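Local coordinates for phosphate ABC transporter, phosphate-binding protein (Clostridium perfringens, PDB 4Q8R) that probably captures phosphate outside the cell membrane as the binding protein of a high-affinity ABC-type phosphate transporter, at residues 151-154 with 158-161; 10-15 with 123-128. One frame throughout, in Å; residues are numbered along the deposited sequence. Where two conformers were deposited one is given.

In the fold
Interaction 2 is the phosphate site: residues 10-15 come from one lobe, 123-128 from the other, and the anion lies between them. Interaction 1 is a local strand-to-helix packing beside it, with its centre 9 Å from that of interaction 2. Strands 151-153 and 121-125 are parallel neighbours in the sheet, probably hydrogen-bonded from S153 N to S124 O at 2.8 Å and between Q151 O and S124 N at 2.9 Å. Residues between the segments of interaction 1 also reach the site: G155 N bonds to E126 OE1, and the hydroxyl of S156, the first helical residue, to T12 OG1. The packing of 151-154 against 158-161 thus adjoins the anion site through G155 and S156.

Interaction 1: 151-154 with 158-161; sequences QISD and NIKS
S153 and I159 bring the two backbones within 5.2 Å between CA atoms, as strand 151-153 gives way through a short turn to helix 156-164. S153 points its CB at the helix, where it lies 3.6 Å from I159 N and 3.8 Å from I159 CB. The serine hydroxyl lies alongside the helix backbone, with OG 3.7 Å from I159 CA. I159 also rests on V123 of the adjoining strand 121-125, and both it and S153 are buried. The polar side is carried by N158, whose CB sits 3.4 Å from D154 O. With CG beside its own backbone N (chi1 -77°), the amide reaches the same oxygen, and ND2 donates to D154 O at 2.7 Å. The bond is short but bent, 136° at the hydrogen, and the oxygen lies 29° out of the amide plane. One water donates to D154 O and accepts from N158 N, with both distances 2.9 Å. The D154 carbonyl is therefore gripped twice, directly by the asparagine side chain and through water by the N158 backbone N-H. This pairing ties the carbonyl to the first turn of the helix at an exposed edge.

Interaction 2: 10-15 with 123-128; sequences GSTSVG and VSREDG. With PO4 (phosphate ion), chain B.
The phosphate-binding cleft between the two lobes of this periplasmic-binding-protein fold brings 10-15, the loop leading into helix 15-28, opposite R125 of 123-128. The contact is made mainly through the anion: the T12 and R125 side chains come from opposite directions, with T12 OG1 and R125 NH1 3.4 Å apart, and both residues bond the same phosphate oxygen. That atom, O2, takes three bonds: from T12 N, from T12 OG1 at 2.6 Å and from R125 NH2 at 2.8 Å, the last nearly straight (163°) and at the guanidinium edge. T12 OG1 is placed for this by a chi1 of 68°, which sets it between the backbone N and the carbonyl carbon. O4 likewise has three donors, S11 OG at 2.6 Å, S13 OG at 2.7 Å and S13 N; R125 NH1 adds a weak bond to O3. S11 OG also accepts from V14 N, an ST motif that fixes the hydroxyl. Bent at chi2 and chi3, R125 makes a two-nitrogen, side-on salt bridge to the syn side of the E126 carboxylate, with NE 2.8 Å from OE1 and NH2 2.9 Å from OE2. S41, S59, S129, T131 and the backbone N of G130 also bond the ion. Hydroxyls and backbone N-H groups thus do most of the holding; E126 sets the guanidinium plane and probably tempers its charge, so that R125 reaches across the cleft to the ion held by 10-15.

Interaction 1: 151-154 with 158-161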
ATOM      1  N   GLN A 151      10.462  -7.650 -12.651  1.00 23.05           N
ATOM      2  CA  GLN A 151       9.139  -7.790 -13.197  1.00 22.80           C
ATOM      3  C   GLN A 151       8.297  -6.604 -12.663  1.00 23.87           C
ATOM      4  O   GLN A 151       8.589  -6.128 -11.576  1.00 27.17           O
ATOM      5  CB  GLN A 151       8.472  -9.078 -12.694  1.00 28.14           C
ATOM      6  CG  GLN A 151       9.259 -10.296 -13.073  1.00 34.05           C
ATOM      7  CD  GLN A 151       9.314 -10.438 -14.553  1.00 46.08           C
ATOM      8  OE1 GLN A 151       8.256 -10.489 -15.209  1.00 52.24           O
ATOM      9  NE2 GLN A 151      10.512 -10.483 -15.102  1.00 63.57           N
ATOM     10  N   ILE A 152       7.361  -6.122 -13.452  1.00 21.52           N
ATOM     11  CA  ILE A 152       6.473  -5.112 -13.065  1.00 21.84           C
ATOM     12  C   ILE A 152       5.101  -5.715 -12.979  1.00 22.61           C
ATOM     13  O   ILE A 152       4.559  -6.245 -13.987  1.00 26.13           O
ATOM     14  CB  ILE A 152       6.510  -3.905 -14.034  1.00 22.44           C
ATOM     15  CG1 ILE A 152       7.926  -3.421 -14.154  1.00 27.80           C
ATOM     16  CG2 ILE A 152       5.472  -2.823 -13.569  1.00 25.94           C
ATOM     17  CD1 ILE A 152       8.472  -2.784 -12.942  1.00 32.41           C
ATOM     18  N   SER A 153       4.477  -5.548 -11.808  1.00 22.55           N
ATOM     19  CA  SER A 153       3.096  -6.025 -11.616  1.00 24.40           C
ATOM     20  C   SER A 153       2.191  -4.826 -11.367  1.00 25.61           C
ATOM     21  O   SER A 153       2.507  -3.953 -10.493  1.00 26.34           O
ATOM     22  CB  SER A 153       2.994  -6.917 -10.356  1.00 30.93           C
ATOM     23  OG  SER A 153       3.574  -8.178 -10.570  1.00 35.87           O
ATOM     24  N   ASP A 154       1.060  -4.803 -12.035  1.00 21.72           N
ATOM     25  CA  ASP A 154       0.156  -3.683 -11.997  1.00 22.51           C
ATOM     26  C   ASP A 154      -0.872  -3.938 -10.925  1.00 23.82           C
ATOM     27  O   ASP A 154      -1.815  -4.689 -11.136  1.00 28.68           O
ATOM     28  CB  ASP A 154      -0.505  -3.507 -13.367  1.00 27.09           C
ATOM     29  CG  ASP A 154      -1.216  -2.203 -13.520  1.00 41.16           C
ATOM     30  OD1 ASP A 154      -1.263  -1.357 -12.583  1.00 43.31           O
ATOM     31  OD2 ASP A 154      -1.698  -2.009 -14.653  1.00 49.69           O
ATOM     32  N   ASN A 158      -1.959  -8.095  -8.312  1.00 21.64           N
ATOM     33  CA  ASN A 158      -1.068  -8.716  -9.279  1.00 20.77           C
ATOM     34  C   ASN A 158       0.280  -9.068  -8.654  1.00 21.42           C
ATOM     35  O   ASN A 158       0.852 -10.111  -8.956  1.00 21.75           O
ATOM     36  CB  ASN A 158      -0.915  -7.915 -10.561  1.00 26.35           C
ATOM     37  CG  ASN A 158      -2.144  -8.087 -11.480  1.00 37.28           C
ATOM     38  OD1 ASN A 158      -2.793  -9.141 -11.484  1.00 45.54           O
ATOM     39  ND2 ASN A 158      -2.460  -7.095 -12.262  1.00 36.73           N
ATOM     40  N   ILE A 159       0.819  -8.228  -7.773  1.00 20.80           N
ATOM     41  CA  ILE A 159       2.082  -8.542  -7.176  1.00 19.89           C
ATOM     42  C   ILE A 159       1.946  -9.767  -6.250  1.00 22.05           C
ATOM     43  O   ILE A 159       2.812 -10.641  -6.231  1.00 21.52           O
ATOM     44  CB  ILE A 159       2.770  -7.312  -6.577  1.00 23.58           C
ATOM     45  CG1 ILE A 159       4.267  -7.580  -6.272  1.00 23.43           C
ATOM     46  CG2 ILE A 159       2.107  -6.807  -5.313  1.00 24.92           C
ATOM     47  CD1 ILE A 159       5.109  -6.272  -6.131  1.00 24.74           C
ATOM     48  N   LYS A 160       0.850  -9.828  -5.513  1.00 22.71           N
ATOM     49  CA  LYS A 160       0.610 -10.981  -4.667  1.00 23.16           C
ATOM     50  C   LYS A 160       0.540 -12.273  -5.546  1.00 24.66           C
ATOM     51  O   LYS A 160       1.149 -13.285  -5.208  1.00 24.22           O
ATOM     52  CB  LYS A 160      -0.714 -10.815  -3.906  1.00 21.62           C
ATOM     53  CG  LYS A 160      -1.059 -11.922  -2.931  1.00 26.37           C
ATOM     54  CD  LYS A 160      -2.270 -11.491  -2.138  1.00 29.51           C
ATOM     55  CE  LYS A 160      -2.680 -12.585  -1.199  1.00 29.44           C
ATOM     56  NZ  LYS A 160      -3.868 -12.212  -0.389  1.00 33.18           N
ATOM     57  N   SER A 161      -0.200 -12.212  -6.638  1.00 23.82           N
ATOM     58  CA  SER A 161      -0.397 -13.365  -7.523  0.62 25.39           C
ATOM     59  C   SER A 161       0.946 -13.806  -8.099  1.00 26.16           C
ATOM     60  O   SER A 161       1.240 -14.996  -8.167  1.00 26.87           O
ATOM     61  CB  SER A 161      -1.347 -13.023  -8.651  0.62 22.61           C
ATOM     62  OG  SER A 161      -2.681 -12.912  -8.202  0.62 26.78           O
TER
HETATM   63  O   HOH W   1      -3.690  -5.965  -9.382  1.00 27.44           O

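Interaction 2: 10-15 with 123-128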
ATOM      1  N   GLY A  10      -8.237   5.528  -6.575  1.00 19.40           N
ATOM      2  CA  GLY A  10      -6.845   5.576  -6.273  1.00 20.12           C
ATOM      3  C   GLY A  10      -6.258   4.268  -5.780  1.00 20.42           C
ATOM      4  O   GLY A  10      -6.535   3.194  -6.363  1.00 19.97           O
ATOM      5  N   SER A  11      -5.497   4.371  -4.724  1.00 20.10           N
ATOM      6  CA  SER A  11      -4.654   3.319  -4.187  1.00 20.39           C
ATOM      7  C   SER A  11      -5.294   1.924  -4.189  1.00 20.88           C
ATOM      8  O   SER A  11      -6.397   1.742  -3.615  1.00 20.87           O
ATOM      9  CB  SER A  11      -4.302   3.707  -2.754  1.00 20.82           C
ATOM     10  OG  SER A  11      -3.711   2.676  -2.003  1.00 20.35           O
ATOM     11  N   THR A  12      -4.555   0.936  -4.690  1.00 18.50           N
ATOM     12  CA  THR A  12      -4.934  -0.434  -4.552  1.00 20.99           C
ATOM     13  C   THR A  12      -4.749  -0.916  -3.101  1.00 19.38           C
ATOM     14  O   THR A  12      -5.464  -1.834  -2.670  1.00 20.85           O
ATOM     15  CB  THR A  12      -4.211  -1.380  -5.542  1.00 18.96           C
ATOM     16  OG1 THR A  12      -2.824  -1.466  -5.243  1.00 19.78           O
ATOM     17  CG2 THR A  12      -4.432  -0.914  -6.962  1.00 18.70           C
ATOM     18  N   SER A  13      -3.802  -0.346  -2.369  1.00 20.23           N
ATOM     19  CA  SER A  13      -3.546  -0.755  -0.987  1.00 19.56           C
ATOM     20  C   SER A  13      -4.770  -0.394  -0.128  1.00 23.01           C
ATOM     21  O   SER A  13      -5.135  -1.164   0.765  1.00 24.23           O
ATOM     22  CB  SER A  13      -2.338  -0.038  -0.417  1.00 20.89           C
ATOM     23  OG  SER A  13      -1.159  -0.262  -1.178  1.00 20.80           O
ATOM     24  N   VAL A  14      -5.379   0.745  -0.445  1.00 22.16           N
ATOM     25  CA  VAL A  14      -6.544   1.232   0.323  1.00 24.49           C
ATOM     26  C   VAL A  14      -7.814   0.560  -0.087  1.00 24.49           C
ATOM     27  O   VAL A  14      -8.786   0.597   0.680  1.00 23.55           O
ATOM     28  CB  VAL A  14      -6.681   2.809   0.205  1.00 22.87           C
ATOM     29  CG1 VAL A  14      -7.788   3.390   1.106  1.00 25.72           C
ATOM     30  CG2 VAL A  14      -5.403   3.475   0.630  1.00 26.04           C
ATOM     31  N   GLY A  15      -7.874  -0.086  -1.246  1.00 28.76           N
ATOM     32  CA  GLY A  15      -9.110  -0.647  -1.773  1.00 30.31           C
ATOM     33  C   GLY A  15      -9.868  -1.591  -0.805  1.00 29.27           C
ATOM     34  O   GLY A  15     -11.072  -1.394  -0.612  1.00 30.04           O
ATOM     35  N   VAL A 123      10.165  -8.399  -8.040  1.00 19.80           N
ATOM     36  CA  VAL A 123       8.904  -7.862  -8.471  1.00 18.54           C
ATOM     37  C   VAL A 123       8.684  -6.481  -7.874  1.00 19.15           C
ATOM     38  O   VAL A 123       8.764  -6.288  -6.665  1.00 21.50           O
ATOM     39  CB  VAL A 123       7.670  -8.799  -8.194  1.00 21.04           C
ATOM     40  CG1 VAL A 123       6.447  -8.333  -8.939  1.00 22.15           C
ATOM     41  CG2 VAL A 123       7.992 -10.245  -8.537  1.00 24.06           C
ATOM     42  N   SER A 124       8.357  -5.536  -8.767  1.00 19.18           N
ATOM     43  CA  SER A 124       8.068  -4.155  -8.423  0.65 18.77           C
ATOM     44  C   SER A 124       6.673  -3.833  -8.891  1.00 18.09           C
ATOM     45  O   SER A 124       6.086  -4.535  -9.751  1.00 19.45           O
ATOM     46  CB  SER A 124       9.022  -3.143  -9.092  0.65 17.94           C
ATOM     47  OG  SER A 124      10.313  -3.273  -8.561  0.65 21.97           O
ATOM     48  N   ARG A 125       6.076  -2.806  -8.250  1.00 17.88           N
ATOM     49  CA  ARG A 125       4.825  -2.270  -8.689  1.00 17.17           C
ATOM     50  C   ARG A 125       5.084  -1.324  -9.906  1.00 17.92           C
ATOM     51  O   ARG A 125       6.236  -0.958 -10.180  1.00 21.13           O
ATOM     52  CB  ARG A 125       4.164  -1.520  -7.568  1.00 17.25           C
ATOM     53  CG  ARG A 125       3.505  -2.444  -6.510  1.00 18.47           C
ATOM     54  CD  ARG A 125       2.245  -3.128  -7.021  1.00 17.91           C
ATOM     55  NE  ARG A 125       1.259  -2.144  -7.489  1.00 18.80           N
ATOM     56  CZ  ARG A 125       0.560  -1.310  -6.695  1.00 20.88           C
ATOM     57  NH1 ARG A 125       0.555  -1.499  -5.377  1.00 18.95           N
ATOM     58  NH2 ARG A 125      -0.190  -0.360  -7.246  1.00 21.59           N
ATOM     59  N   GLU A 126       4.010  -0.984 -10.592  1.00 19.24           N
ATOM     60  CA  GLU A 126       4.030  -0.027 -11.699  1.00 18.79           C
ATOM     61  C   GLU A 126       4.316   1.394 -11.205  1.00 22.28           C
ATOM     62  O   GLU A 126       4.091   1.743 -10.061  1.00 21.51           O
ATOM     63  CB  GLU A 126       2.711  -0.050 -12.410  1.00 21.28           C
ATOM     64  CG  GLU A 126       1.528   0.674 -11.743  1.00 20.88           C
ATOM     65  CD  GLU A 126       0.987   0.043 -10.476  1.00 23.10           C
ATOM     66  OE1 GLU A 126       1.360  -1.107 -10.097  1.00 22.78           O
ATOM     67  OE2 GLU A 126       0.112   0.727  -9.879  1.00 24.60           O
ATOM     68  N   ASP A 127       4.818   2.230 -12.108  1.00 23.53           N
ATOM     69  CA  ASP A 127       5.065   3.610 -11.833  0.50 24.38           C
ATOM     70  C   ASP A 127       3.750   4.237 -11.410  1.00 26.24           C
ATOM     71  O   ASP A 127       2.740   4.002 -12.039  1.00 29.26           O
ATOM     72  CB  ASP A 127       5.536   4.330 -13.138  0.50 34.90           C
ATOM     73  CG  ASP A 127       6.496   5.420 -12.865  0.50 44.99           C
ATOM     74  OD1 ASP A 127       6.709   5.674 -11.673  0.50 43.95           O
ATOM     75  OD2 ASP A 127       7.039   6.022 -13.833  0.50 50.79           O
ATOM     76  N   GLY A 128       3.794   5.046 -10.381  1.00 24.69           N
ATOM     77  CA  GLY A 128       2.581   5.727  -9.908  1.00 25.01           C
ATOM     78  C   GLY A 128       1.999   5.052  -8.673  1.00 22.95           C
ATOM     79  O   GLY A 128       1.154   5.634  -8.014  1.00 24.19           O
TER
HETATM   80  P   PO4 B 301      -0.968   1.730  -4.424  1.00 18.74           P
HETATM   81  O1  PO4 B 301      -0.906   3.215  -4.815  1.00 19.76           O
HETATM   82  O2  PO4 B 301      -1.859   0.950  -5.366  1.00 18.95           O
HETATM   83  O3  PO4 B 301       0.439   1.166  -4.280  1.00 17.99           O
HETATM   84  O4  PO4 B 301      -1.571   1.666  -2.981  1.00 19.61           O